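Local coordinates for protein myosin-4 (Saccharomyces cerevisiae, PDB 4LL6) that serves as the myosin motor of the mRNA localization machinery, recruited to messages such as ASH1 mRNA through SHE3, with its globular tail domain present here, at residues 181-186 against 243-248; 206-211 against 253-258; 98-103 against 344-349; 132-137 against 339-344. The protein carries 1 engineered substitution. One frame throughout, in Å; residues are numbered along the deposited sequence.

All four contacts lie in the all-helical globular tail domain. Contacts 1 and 2 have centres about 14 Å apart and touch: F245 CE2 packs on L208 CD2 at 3.7 Å, and E246 OE2 forms a salt bridge with R253 NH2 at 3.2 Å. Contacts 3 and 4 have centres about 10 Å apart, share N344 and meet where L346 CD1 lies 3.9 Å from L134 CD1; both involve the loop between helices 310-320 and 361-367. That loop also joins the two pairs, because F339 CD2 of contact 4 sits 3.5 Å from D206 CG of contact 2. The centres of contacts 1 and 3 are about 25 Å apart.

Contact 1: 181-186 against 243-248; sequences TFLNEF and SWFEPR
W244, the first residue of 243-248 to meet 181-186, reaches helix 173-192 with its indole between two neighbours. With CG anti to the backbone N (chi1 -172°), the indole swings out toward helix 173-192, where L183 lies over one face: its CB is 3.3 Å from the centroid of the six-membered ring, almost on the normal, a CH-pi contact. L183 CD2 presses just as tightly on W244 CE3, also at 3.3 Å. At the indole edge, N184 OD1 accepts from W244 NE1 at 3.0 Å, with an N-H...O angle of 157°. The oxygen lies in the ring plane, but the donor stands 48° out of the carbonyl plane. F245 follows, its CE2 3.6 Å from L183 CD2, while W244 CE3 sits over the centre of the F245 ring. R248 folds back and lays NE on the indole face opposite L183; R248 NH1 also makes a weak hydrogen bond to W244 O (2.9 Å). F204 of helix 197-221 meets the indole edge-to-face. A tryptophan packed between L183 and R248 and tied by one N-H...O hydrogen bond to N184 thus joins helices 173-192 and 228-245, a helix-helix interface within the Dilute region of the myosin globular tail.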
loop_
_atom_site.group_PDB
_atom_site.type_symbol
_atom_site.label_atom_id
_atom_site.label_comp_id
_atom_site.label_asym_id
_atom_site.label_seq_id
_atom_site.Cartn_x
_atom_site.Cartn_y
_atom_site.Cartn_z
ATOM N N THR A 181 1.887 -17.788 -7.700
ATOM C CA THR A 181 1.788 -17.399 -9.103
ATOM C C THR A 181 1.128 -16.018 -9.251
ATOM O O THR A 181 1.293 -15.334 -10.263
ATOM C CB THR A 181 1.016 -18.474 -9.924
ATOM O OG1 THR A 181 1.643 -19.750 -9.737
ATOM C CG2 THR A 181 1.052 -18.150 -11.405
ATOM N N PHE A 182 0.384 -15.608 -8.233
ATOM C CA PHE A 182 -0.253 -14.301 -8.245
ATOM C C PHE A 182 0.820 -13.285 -7.864
ATOM O O PHE A 182 0.934 -12.227 -8.472
ATOM C CB PHE A 182 -1.373 -14.251 -7.219
ATOM C CG PHE A 182 -1.769 -12.862 -6.842
ATOM C CD1 PHE A 182 -2.538 -12.084 -7.704
ATOM C CD2 PHE A 182 -1.327 -12.308 -5.643
ATOM C CE1 PHE A 182 -2.861 -10.764 -7.380
ATOM C CE2 PHE A 182 -1.640 -10.997 -5.306
ATOM C CZ PHE A 182 -2.409 -10.220 -6.177
ATOM N N LEU A 183 1.597 -13.628 -6.843
ATOM C CA LEU A 183 2.676 -12.777 -6.356
ATOM C C LEU A 183 3.743 -12.584 -7.430
ATOM O O LEU A 183 4.330 -11.507 -7.533
ATOM C CB LEU A 183 3.313 -13.387 -5.099
ATOM C CG LEU A 183 2.849 -12.905 -3.718
ATOM C CD1 LEU A 183 1.394 -12.501 -3.776
ATOM C CD2 LEU A 183 3.083 -14.004 -2.664
ATOM N N ASN A 184 4.000 -13.624 -8.222
ATOM C CA ASN A 184 5.001 -13.522 -9.275
ATOM C C ASN A 184 4.569 -12.536 -10.352
ATOM O O ASN A 184 5.381 -11.746 -10.838
ATOM C CB ASN A 184 5.276 -14.889 -9.909
ATOM C CG ASN A 184 6.102 -15.790 -9.024
ATOM O OD1 ASN A 184 6.978 -15.328 -8.284
ATOM N ND2 ASN A 184 5.842 -17.092 -9.105
ATOM N N GLU A 185 3.296 -12.577 -10.734
ATOM C CA GLU A 185 2.811 -11.649 -11.743
ATOM C C GLU A 185 2.825 -10.232 -11.179
ATOM O O GLU A 185 3.112 -9.279 -11.899
ATOM C CB GLU A 185 1.392 -12.011 -12.197
ATOM C CG GLU A 185 0.836 -11.028 -13.233
ATOM C CD GLU A 185 -0.325 -11.588 -14.050
ATOM O OE1 GLU A 185 -0.815 -10.864 -14.950
ATOM O OE2 GLU A 185 -0.742 -12.743 -13.799
ATOM N N PHE A 186 2.500 -10.103 -9.892
ATOM C CA PHE A 186 2.494 -8.806 -9.214
ATOM C C PHE A 186 3.908 -8.236 -9.297
ATOM O O PHE A 186 4.103 -7.119 -9.759
ATOM C CB PHE A 186 2.076 -9.002 -7.740
ATOM C CG PHE A 186 1.897 -7.723 -6.949
ATOM C CD1 PHE A 186 1.711 -6.496 -7.579
ATOM C CD2 PHE A 186 1.843 -7.773 -5.554
ATOM C CE1 PHE A 186 1.470 -5.340 -6.840
ATOM C CE2 PHE A 186 1.603 -6.625 -4.801
ATOM C CZ PHE A 186 1.415 -5.405 -5.446
ATOM N N SER A 243 7.444 -17.276 3.041
ATOM C CA SER A 243 8.633 -17.758 2.349
ATOM C C SER A 243 8.851 -16.994 1.048
ATOM O O SER A 243 9.971 -16.569 0.760
ATOM C CB SER A 243 8.542 -19.268 2.071
ATOM O OG SER A 243 7.714 -19.535 0.958
ATOM N N TRP A 244 7.789 -16.802 0.269
ATOM C CA TRP A 244 7.898 -16.065 -0.994
ATOM C C TRP A 244 8.452 -14.652 -0.816
ATOM O O TRP A 244 9.182 -14.159 -1.670
ATOM C CB TRP A 244 6.543 -15.957 -1.674
ATOM C CG TRP A 244 6.628 -15.380 -3.057
ATOM C CD1 TRP A 244 6.899 -16.056 -4.214
ATOM C CD2 TRP A 244 6.488 -14.003 -3.423
ATOM N NE1 TRP A 244 6.937 -15.189 -5.277
ATOM C CE2 TRP A 244 6.689 -13.921 -4.822
ATOM C CE3 TRP A 244 6.214 -12.830 -2.707
ATOM C CZ2 TRP A 244 6.622 -12.712 -5.520
ATOM C CZ3 TRP A 244 6.148 -11.625 -3.402
ATOM C CH2 TRP A 244 6.352 -11.577 -4.798
ATOM N N PHE A 245 8.099 -14.007 0.293
ATOM C CA PHE A 245 8.544 -12.647 0.596
ATOM C C PHE A 245 9.948 -12.591 1.209
ATOM O O PHE A 245 10.707 -11.669 0.936
ATOM C CB PHE A 245 7.543 -11.974 1.553
ATOM C CG PHE A 245 6.192 -11.702 0.933
ATOM C CD1 PHE A 245 5.955 -10.526 0.232
ATOM C CD2 PHE A 245 5.171 -12.641 1.016
ATOM C CE1 PHE A 245 4.726 -10.297 -0.378
ATOM C CE2 PHE A 245 3.945 -12.419 0.408
ATOM C CZ PHE A 245 3.722 -11.251 -0.290
ATOM N N GLU A 246 10.281 -13.578 2.035
ATOM C CA GLU A 246 11.580 -13.661 2.721
ATOM C C GLU A 246 12.818 -13.216 1.939
ATOM O O GLU A 246 13.584 -12.360 2.404
ATOM C CB GLU A 246 11.828 -15.094 3.207
ATOM C CG GLU A 246 11.147 -15.482 4.507
ATOM C CD GLU A 246 12.123 -15.559 5.663
ATOM O OE1 GLU A 246 12.693 -14.504 6.027
ATOM O OE2 GLU A 246 12.325 -16.674 6.200
ATOM N N PRO A 247 13.042 -13.811 0.752
ATOM C CA PRO A 247 14.194 -13.481 -0.088
ATOM C C PRO A 247 14.118 -12.118 -0.771
ATOM O O PRO A 247 15.149 -11.543 -1.124
ATOM C CB PRO A 247 14.208 -14.622 -1.091
ATOM C CG PRO A 247 12.740 -14.873 -1.297
ATOM C CD PRO A 247 12.216 -14.854 0.114
ATOM N N ARG A 248 12.902 -11.606 -0.951
ATOM C CA ARG A 248 12.696 -10.320 -1.615
ATOM C C ARG A 248 12.750 -9.057 -0.734
ATOM O O ARG A 248 13.070 -7.972 -1.223
ATOM C CB ARG A 248 11.381 -10.367 -2.381
ATOM C CG ARG A 248 11.356 -11.452 -3.420
ATOM C CD ARG A 248 9.972 -11.617 -3.989
ATOM N NE ARG A 248 9.954 -12.503 -5.148
ATOM C CZ ARG A 248 10.356 -13.773 -5.134
ATOM N NH1 ARG A 248 10.819 -14.320 -4.015
ATOM N NH2 ARG A 248 10.280 -14.506 -6.237
#

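Contact 2: 206-211 against 253-258; sequences DTLKYL and RPNLIQ
N255 lays its side chain against L208 and K209 of helix 197-221, where the backbones come close: the CA atoms of K209 and N255 are 5.0 Å apart. Followed outward, N255 CB rests on L208 CB at 3.7 Å. CG, placed beside the backbone N by a chi1 of -72°, comes within 4.1 Å of K209 CG. At the tip the two branches part. OD1 lies along the lysine methylenes, 3.4 Å from K209 CG and 3.3 Å from K209 CE, whereas ND2 donates to N205 OD1 of the same helix. The lysine chain, extended beyond CG, crosses the amide at a slant and carries NZ past it to a long, weak ion pair with D340. An alanine in place of K209 would probably strip N255 OD1 of its methylene cover and leave D340 without this distant charge. Beside this pair, L256 drops CD2 onto the backbone oxygen of L208, 3.3 Å away, and its CD1 meets L208 CD2 at 4.2 Å. L256 is also the N-cap of helix 257-266, and the contact docks that helix start against helix 197-221 inside the DIL domain.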
loop_
_atom_site.group_PDB
_atom_site.type_symbol
_atom_site.label_atom_id
_atom_site.label_comp_id
_atom_site.label_asym_id
_atom_site.label_seq_id
_atom_site.Cartn_x
_atom_site.Cartn_y
_atom_site.Cartn_z
ATOM N N ASP A 206 3.835 -3.325 2.655
ATOM C CA ASP A 206 2.460 -2.896 2.864
ATOM C C ASP A 206 1.453 -3.968 2.496
ATOM O O ASP A 206 0.396 -4.068 3.122
ATOM C CB ASP A 206 2.172 -1.610 2.086
ATOM C CG ASP A 206 2.878 -0.413 2.691
ATOM O OD1 ASP A 206 3.278 -0.513 3.875
ATOM O OD2 ASP A 206 3.030 0.622 2.009
ATOM N N THR A 207 1.782 -4.771 1.488
ATOM C CA THR A 207 0.899 -5.848 1.075
ATOM C C THR A 207 0.737 -6.785 2.274
ATOM O O THR A 207 -0.369 -7.191 2.597
ATOM C CB THR A 207 1.481 -6.616 -0.140
ATOM O OG1 THR A 207 1.326 -5.817 -1.321
ATOM C CG2 THR A 207 0.780 -7.977 -0.322
ATOM N N LEU A 208 1.846 -7.109 2.930
ATOM C CA LEU A 208 1.837 -7.977 4.103
ATOM C C LEU A 208 1.080 -7.325 5.254
ATOM O O LEU A 208 0.403 -8.022 6.008
ATOM C CB LEU A 208 3.265 -8.305 4.539
ATOM C CG LEU A 208 3.988 -9.237 3.554
ATOM C CD1 LEU A 208 5.470 -9.312 3.879
ATOM C CD2 LEU A 208 3.351 -10.609 3.614
ATOM N N LYS A 209 1.193 -6.002 5.385
ATOM C CA LYS A 209 0.485 -5.260 6.433
ATOM C C LYS A 209 -1.019 -5.408 6.242
ATOM O O LYS A 209 -1.769 -5.525 7.214
ATOM C CB LYS A 209 0.827 -3.769 6.401
ATOM C CG LYS A 209 2.221 -3.440 6.867
ATOM C CD LYS A 209 2.388 -1.945 7.061
ATOM C CE LYS A 209 3.807 -1.634 7.499
ATOM N NZ LYS A 209 3.998 -0.209 7.875
ATOM N N TYR A 210 -1.450 -5.394 4.981
ATOM C CA TYR A 210 -2.856 -5.548 4.671
ATOM C C TYR A 210 -3.315 -6.952 5.080
ATOM O O TYR A 210 -4.342 -7.115 5.753
ATOM C CB TYR A 210 -3.097 -5.344 3.181
ATOM C CG TYR A 210 -4.534 -5.593 2.800
ATOM C CD1 TYR A 210 -5.494 -4.590 2.942
ATOM C CD2 TYR A 210 -4.954 -6.855 2.370
ATOM C CE1 TYR A 210 -6.833 -4.834 2.671
ATOM C CE2 TYR A 210 -6.295 -7.113 2.095
ATOM C CZ TYR A 210 -7.228 -6.096 2.250
ATOM O OH TYR A 210 -8.555 -6.333 1.983
ATOM N N LEU A 211 -2.540 -7.960 4.676
ATOM C CA LEU A 211 -2.847 -9.347 4.989
ATOM C C LEU A 211 -2.884 -9.584 6.504
ATOM O O LEU A 211 -3.679 -10.382 6.998
ATOM C CB LEU A 211 -1.823 -10.265 4.319
ATOM C CG LEU A 211 -1.912 -10.327 2.797
ATOM C CD1 LEU A 211 -0.723 -11.111 2.277
ATOM C CD2 LEU A 211 -3.210 -11.016 2.377
ATOM N N ARG A 253 8.121 -10.819 8.724
ATOM C CA ARG A 253 7.231 -11.089 9.845
ATOM C C ARG A 253 6.691 -9.918 10.694
ATOM O O ARG A 253 5.534 -9.948 11.113
ATOM C CB ARG A 253 7.874 -12.148 10.741
ATOM C CG ARG A 253 8.101 -13.450 9.994
ATOM C CD ARG A 253 8.746 -14.518 10.847
ATOM N NE ARG A 253 9.026 -15.721 10.062
ATOM C CZ ARG A 253 9.929 -15.794 9.082
ATOM N NH1 ARG A 253 10.658 -14.732 8.758
ATOM N NH2 ARG A 253 10.092 -16.930 8.413
ATOM N N PRO A 254 7.507 -8.881 10.969
ATOM C CA PRO A 254 6.974 -7.776 11.775
ATOM C C PRO A 254 5.724 -7.139 11.156
ATOM O O PRO A 254 4.928 -6.514 11.863
ATOM C CB PRO A 254 8.150 -6.802 11.841
ATOM C CG PRO A 254 9.319 -7.704 11.829
ATOM C CD PRO A 254 8.954 -8.715 10.751
ATOM N N ASN A 255 5.558 -7.283 9.839
ATOM C CA ASN A 255 4.377 -6.744 9.153
ATOM C C ASN A 255 3.125 -7.576 9.471
ATOM O O ASN A 255 2.005 -7.102 9.302
ATOM C CB ASN A 255 4.582 -6.744 7.638
ATOM C CG ASN A 255 5.574 -5.704 7.181
ATOM O OD1 ASN A 255 5.390 -4.511 7.404
ATOM N ND2 ASN A 255 6.632 -6.151 6.531
ATOM N N LEU A 256 3.343 -8.812 9.928
ATOM C CA LEU A 256 2.289 -9.764 10.274
ATOM C C LEU A 256 2.239 -10.056 11.759
ATOM O O LEU A 256 1.765 -11.121 12.170
ATOM C CB LEU A 256 2.536 -11.097 9.573
ATOM C CG LEU A 256 2.592 -11.006 8.066
ATOM C CD1 LEU A 256 3.211 -12.255 7.512
ATOM C CD2 LEU A 256 1.194 -10.794 7.539
ATOM N N ILE A 257 2.696 -9.121 12.572
ATOM C CA ILE A 257 2.738 -9.383 14.000
ATOM C C ILE A 257 1.421 -9.729 14.733
ATOM O O ILE A 257 1.438 -10.540 15.651
ATOM C CB ILE A 257 3.504 -8.248 14.717
ATOM C CG1 ILE A 257 4.102 -8.798 16.009
ATOM C CG2 ILE A 257 2.614 -7.035 14.919
ATOM C CD1 ILE A 257 5.132 -9.931 15.764
ATOM N N GLN A 258 0.286 -9.161 14.329
ATOM C CA GLN A 258 -0.977 -9.488 15.002
ATOM C C GLN A 258 -1.463 -10.903 14.700
ATOM O O GLN A 258 -1.884 -11.621 15.606
ATOM C CB GLN A 258 -2.080 -8.495 14.646
ATOM C CG GLN A 258 -2.020 -7.181 15.420
ATOM C CD GLN A 258 -0.821 -6.343 15.034
ATOM O OE1 GLN A 258 -0.431 -6.316 13.866
ATOM N NE2 GLN A 258 -0.240 -5.644 16.002
#

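Contact 3: 98-103 against 344-349; sequences RLPAFA and NHLRYD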
loop_
_atom_site.group_PDB
_atom_site.type_symbol
_atom_site.label_atom_id
_atom_site.label_comp_id
_atom_site.label_asym_id
_atom_site.label_seq_id
_atom_site.Cartn_x
_atom_site.Cartn_y
_atom_site.Cartn_z
ATOM N N ARG A 98 7.364 9.608 -9.602
ATOM C CA ARG A 98 8.566 10.339 -9.963
ATOM C C ARG A 98 8.467 11.854 -9.790
ATOM O O ARG A 98 9.485 12.554 -9.804
ATOM C CB ARG A 98 8.953 9.977 -11.409
ATOM C CG ARG A 98 9.415 8.535 -11.528
ATOM C CD ARG A 98 9.388 8.013 -12.966
ATOM N NE ARG A 98 10.285 6.868 -13.128
ATOM C CZ ARG A 98 9.967 5.594 -12.899
ATOM N NH1 ARG A 98 8.746 5.244 -12.489
ATOM N NH2 ARG A 98 10.896 4.662 -13.073
ATOM N N LEU A 99 7.242 12.344 -9.612
ATOM C CA LEU A 99 6.999 13.779 -9.440
ATOM C C LEU A 99 7.854 14.401 -8.342
ATOM O O LEU A 99 8.506 15.415 -8.572
ATOM C CB LEU A 99 5.517 14.051 -9.184
ATOM C CG LEU A 99 4.760 14.243 -10.505
ATOM C CD1 LEU A 99 3.240 14.365 -10.272
ATOM C CD2 LEU A 99 5.314 15.501 -11.196
ATOM N N PRO A 100 7.865 13.800 -7.144
ATOM C CA PRO A 100 8.675 14.347 -6.056
ATOM C C PRO A 100 10.166 14.441 -6.426
ATOM O O PRO A 100 10.799 15.477 -6.205
ATOM C CB PRO A 100 8.415 13.373 -4.911
ATOM C CG PRO A 100 6.978 12.966 -5.156
ATOM C CD PRO A 100 6.970 12.731 -6.653
ATOM N N ALA A 101 10.724 13.372 -6.995
ATOM C CA ALA A 101 12.143 13.368 -7.376
ATOM C C ALA A 101 12.406 14.420 -8.441
ATOM O O ALA A 101 13.448 15.078 -8.447
ATOM C CB ALA A 101 12.554 12.000 -7.885
ATOM N N PHE A 102 11.446 14.565 -9.344
ATOM C CA PHE A 102 11.537 15.553 -10.404
ATOM C C PHE A 102 11.643 16.946 -9.777
ATOM O O PHE A 102 12.523 17.729 -10.130
ATOM C CB PHE A 102 10.284 15.493 -11.287
ATOM C CG PHE A 102 10.137 16.669 -12.215
ATOM C CD1 PHE A 102 10.890 16.751 -13.386
ATOM C CD2 PHE A 102 9.238 17.692 -11.923
ATOM C CE1 PHE A 102 10.743 17.832 -14.250
ATOM C CE2 PHE A 102 9.084 18.776 -12.779
ATOM C CZ PHE A 102 9.836 18.847 -13.946
ATOM N N ALA A 103 10.722 17.235 -8.862
ATOM C CA ALA A 103 10.659 18.523 -8.176
ATOM C C ALA A 103 11.968 18.840 -7.465
ATOM O O ALA A 103 12.497 19.949 -7.573
ATOM C CB ALA A 103 9.495 18.529 -7.176
ATOM N N ASN A 344 10.461 8.536 2.281
ATOM C CA ASN A 344 11.852 8.122 2.097
ATOM C C ASN A 344 12.041 7.022 1.065
ATOM O O ASN A 344 13.161 6.576 0.825
ATOM C CB ASN A 344 12.447 7.661 3.434
ATOM C CG ASN A 344 12.170 8.639 4.579
ATOM O OD1 ASN A 344 12.380 9.856 4.447
ATOM N ND2 ASN A 344 11.704 8.107 5.713
ATOM N N HIS A 345 10.955 6.597 0.435
ATOM C CA HIS A 345 11.039 5.517 -0.534
ATOM C C HIS A 345 11.000 5.940 -1.985
ATOM O O HIS A 345 11.136 5.092 -2.871
ATOM C CB HIS A 345 9.905 4.519 -0.302
ATOM C CG HIS A 345 10.043 3.709 0.949
ATOM N ND1 HIS A 345 10.676 2.484 0.977
ATOM C CD2 HIS A 345 9.576 3.919 2.203
ATOM C CE1 HIS A 345 10.586 1.973 2.191
ATOM N NE2 HIS A 345 9.923 2.824 2.954
ATOM N N LEU A 346 10.818 7.228 -2.248
ATOM C CA LEU A 346 10.732 7.669 -3.631
ATOM C C LEU A 346 11.988 8.271 -4.243
ATOM O O LEU A 346 11.904 9.198 -5.053
ATOM C CB LEU A 346 9.556 8.634 -3.809
ATOM C CG LEU A 346 8.154 8.098 -3.478
ATOM C CD1 LEU A 346 7.119 9.149 -3.850
ATOM C CD2 LEU A 346 7.873 6.813 -4.239
ATOM N N ARG A 347 13.146 7.733 -3.862
ATOM C CA ARG A 347 14.430 8.181 -4.399
ATOM C C ARG A 347 14.596 7.654 -5.837
ATOM O O ARG A 347 14.246 6.507 -6.136
ATOM C CB ARG A 347 15.591 7.684 -3.513
ATOM C CG ARG A 347 15.302 6.441 -2.657
ATOM C CD ARG A 347 14.657 5.291 -3.445
ATOM N NE ARG A 347 15.515 4.720 -4.485
ATOM C CZ ARG A 347 15.127 3.775 -5.343
ATOM N NH1 ARG A 347 13.894 3.295 -5.289
ATOM N NH2 ARG A 347 15.969 3.307 -6.254
ATOM N N TYR A 348 15.121 8.489 -6.727
ATOM C CA TYR A 348 15.304 8.084 -8.120
ATOM C C TYR A 348 16.495 8.785 -8.775
ATOM O O TYR A 348 17.526 9.045 -8.138
ATOM C CB TYR A 348 14.064 8.419 -8.959
ATOM C CG TYR A 348 12.851 7.521 -8.821
ATOM C CD1 TYR A 348 11.795 7.855 -7.959
ATOM C CD2 TYR A 348 12.704 6.393 -9.633
ATOM C CE1 TYR A 348 10.618 7.089 -7.921
ATOM C CE2 TYR A 348 11.535 5.624 -9.604
ATOM C CZ TYR A 348 10.498 5.979 -8.751
ATOM O OH TYR A 348 9.341 5.236 -8.750
ATOM N N ASP A 349 16.311 9.076 -10.066
ATOM C CA ASP A 349 17.273 9.769 -10.920
ATOM C C ASP A 349 16.778 9.701 -12.364
ATOM O O ASP A 349 16.634 10.722 -13.035
ATOM C CB ASP A 349 18.662 9.135 -10.838
ATOM C CG ASP A 349 19.745 10.040 -11.406
ATOM O OD1 ASP A 349 19.481 10.721 -12.420
ATOM O OD2 ASP A 349 20.861 10.066 -10.845
HETATM O O HOH W 1 10.012 10.940 -6.410
#
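The Y348 ring and the R98 side chain cross at about a right angle, the arginine passing over one ring face. R98 CG stands 4.0 Å from the ring centroid, only 12° off the normal, a CH-pi contact. Farther along, the guanidinium presents one of its own faces to the ring: Y348 CE2 lies 3.6 Å from R98 CZ, over the centre of that face. The two planes are 43° apart, too inclined for a parallel stack. The polar ends look to third parties. Y348 OH is hydrogen-bonded to S97 OG and V196 N, while R98 NH1 and NH2 reach the carbonyls of S94 and Q194. Next to the ring, A101 CB touches Y348 CB at 4.0 Å, and P100 CG meets L346 CD1 at the same distance. A water bridges the backbones: it accepts from A101 N at 2.6 Å and donates to L346 O at 2.9 Å. No hydrogen bond passes directly between 98-103 and 344-349. The contact therefore seems to rest on apolar and CH-pi packing, the guanidinium face against Y348 and one bridging water, while hydrogen bonds to S94, S97, Q194 and V196 probably set where the tyrosine hydroxyl and the guanidinium sit.

Contact 4: 132-137 against 339-344; sequences ETLKVF and FDSAKN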
loop_
_atom_site.group_PDB
_atom_site.type_symbol
_atom_site.label_atom_id
_atom_site.label_comp_id
_atom_site.label_asym_id
_atom_site.label_seq_id
_atom_site.Cartn_x
_atom_site.Cartn_y
_atom_site.Cartn_z
ATOM N N GLU A 132 3.560 18.462 -2.006
ATOM C CA GLU A 132 2.200 18.223 -2.470
ATOM C C GLU A 132 1.996 17.023 -3.383
ATOM O O GLU A 132 0.984 16.326 -3.274
ATOM C CB GLU A 132 1.668 19.473 -3.168
ATOM C CG GLU A 132 1.767 20.725 -2.304
ATOM C CD GLU A 132 0.919 20.635 -1.048
ATOM O OE1 GLU A 132 -0.317 20.536 -1.188
ATOM O OE2 GLU A 132 1.489 20.656 0.069
ATOM N N THR A 133 2.928 16.783 -4.297
ATOM C CA THR A 133 2.763 15.654 -5.191
ATOM C C THR A 133 2.948 14.368 -4.394
ATOM O O THR A 133 2.438 13.305 -4.767
ATOM C CB THR A 133 3.741 15.721 -6.397
ATOM O OG1 THR A 133 5.092 15.696 -5.927
ATOM C CG2 THR A 133 3.494 17.006 -7.202
ATOM N N LEU A 134 3.657 14.473 -3.279
ATOM C CA LEU A 134 3.861 13.324 -2.409
ATOM C C LEU A 134 2.558 13.085 -1.637
ATOM O O LEU A 134 2.134 11.946 -1.464
ATOM C CB LEU A 134 5.022 13.589 -1.448
ATOM C CG LEU A 134 5.274 12.590 -0.324
ATOM C CD1 LEU A 134 5.596 11.230 -0.915
ATOM C CD2 LEU A 134 6.418 13.075 0.534
ATOM N N LYS A 135 1.913 14.164 -1.191
ATOM C CA LYS A 135 0.643 14.047 -0.465
ATOM C C LYS A 135 -0.427 13.372 -1.326
ATOM O O LYS A 135 -1.245 12.607 -0.827
ATOM C CB LYS A 135 0.114 15.423 -0.042
ATOM C CG LYS A 135 0.567 15.910 1.334
ATOM C CD LYS A 135 -0.116 17.238 1.705
ATOM C CE LYS A 135 0.243 17.705 3.117
ATOM N NZ LYS A 135 1.699 18.037 3.295
ATOM N N VAL A 136 -0.439 13.683 -2.617
ATOM C CA VAL A 136 -1.421 13.091 -3.508
ATOM C C VAL A 136 -1.037 11.640 -3.804
ATOM O O VAL A 136 -1.881 10.759 -3.853
ATOM C CB VAL A 136 -1.533 13.890 -4.839
ATOM C CG1 VAL A 136 -2.438 13.155 -5.812
ATOM C CG2 VAL A 136 -2.094 15.285 -4.573
ATOM N N PHE A 137 0.249 11.399 -3.985
ATOM C CA PHE A 137 0.711 10.050 -4.276
ATOM C C PHE A 137 0.302 9.127 -3.138
ATOM O O PHE A 137 -0.166 8.014 -3.365
ATOM C CB PHE A 137 2.230 10.008 -4.431
ATOM C CG PHE A 137 2.759 8.626 -4.570
ATOM C CD1 PHE A 137 2.848 8.028 -5.830
ATOM C CD2 PHE A 137 3.069 7.876 -3.430
ATOM C CE1 PHE A 137 3.233 6.704 -5.958
ATOM C CE2 PHE A 137 3.453 6.550 -3.536
ATOM C CZ PHE A 137 3.538 5.954 -4.811
ATOM N N PHE A 339 -0.941 2.891 6.110
ATOM C CA PHE A 339 0.413 2.832 5.555
ATOM C C PHE A 339 1.189 4.123 5.756
ATOM O O PHE A 339 0.607 5.214 5.798
ATOM C CB PHE A 339 0.352 2.519 4.050
ATOM C CG PHE A 339 -0.510 1.354 3.718
ATOM C CD1 PHE A 339 -1.652 1.517 2.941
ATOM C CD2 PHE A 339 -0.213 0.105 4.215
ATOM C CE1 PHE A 339 -2.491 0.449 2.668
ATOM C CE2 PHE A 339 -1.050 -0.979 3.948
ATOM C CZ PHE A 339 -2.190 -0.811 3.177
ATOM N N ASP A 340 2.509 4.006 5.857
ATOM C CA ASP A 340 3.327 5.191 6.042
ATOM C C ASP A 340 3.468 5.897 4.706
ATOM O O ASP A 340 3.156 5.327 3.657
ATOM C CB ASP A 340 4.713 4.837 6.590
ATOM C CG ASP A 340 4.645 4.128 7.927
ATOM O OD1 ASP A 340 3.646 4.323 8.664
ATOM O OD2 ASP A 340 5.599 3.383 8.245
ATOM N N SER A 341 3.914 7.149 4.766
ATOM C CA SER A 341 4.137 7.972 3.593
ATOM C C SER A 341 5.244 7.324 2.774
ATOM O O SER A 341 6.173 6.764 3.333
ATOM C CB SER A 341 4.566 9.371 4.025
ATOM O OG SER A 341 5.228 10.044 2.970
ATOM N N ALA A 342 5.137 7.399 1.451
ATOM C CA ALA A 342 6.144 6.819 0.571
ATOM C C ALA A 342 7.397 7.695 0.618
ATOM O O ALA A 342 8.384 7.440 -0.056
ATOM C CB ALA A 342 5.601 6.733 -0.844
ATOM N N LYS A 343 7.329 8.724 1.445
ATOM C CA LYS A 343 8.405 9.691 1.654
ATOM C C LYS A 343 9.839 9.250 1.349
ATOM O O LYS A 343 10.378 9.553 0.285
ATOM C CB LYS A 343 8.329 10.202 3.092
ATOM C CG LYS A 343 9.406 11.176 3.495
ATOM C CD LYS A 343 9.249 12.494 2.787
ATOM C CE LYS A 343 9.757 13.616 3.671
ATOM N NZ LYS A 343 8.991 13.658 4.963
ATOM N N ASN A 344 10.461 8.536 2.281
ATOM C CA ASN A 344 11.852 8.122 2.097
ATOM C C ASN A 344 12.041 7.022 1.065
ATOM O O ASN A 344 13.161 6.576 0.825
ATOM C CB ASN A 344 12.447 7.661 3.434
ATOM C CG ASN A 344 12.170 8.639 4.579
ATOM O OD1 ASN A 344 12.380 9.856 4.447
ATOM N ND2 ASN A 344 11.704 8.107 5.713
#
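L134 and F137 of helix 120-155 press on what fits an ST turn in 339-344, within the loop that follows helix 310-320. Both methyls of L134 face the serine hydroxyl from the same side, CD1 and CD2 each 4.1 Å from S341 OG, and CD2 also meets K343 CD at 3.7 Å. CG of L134 is anti to the backbone N (chi1 172°), which carries the branch out to the turn, where it crosses K343 at about a right angle. Replacing L134 by a glycine would probably open a gap against the turn and leave K343 CD without the methyl it packs on. Behind this first shell, S341 OG accepts from K343 N at 2.9 Å, though the position of that nitrogen is uncertain. D138 on the same helix holds the turn: OD2 takes the N-H of A342, and OD1 makes a weak bond with S341 OG. M199 of helix 197-221 touches both F137 and A342. Closest of all across the two segments, A342 CB sits 3.4 Å from F137 CE2.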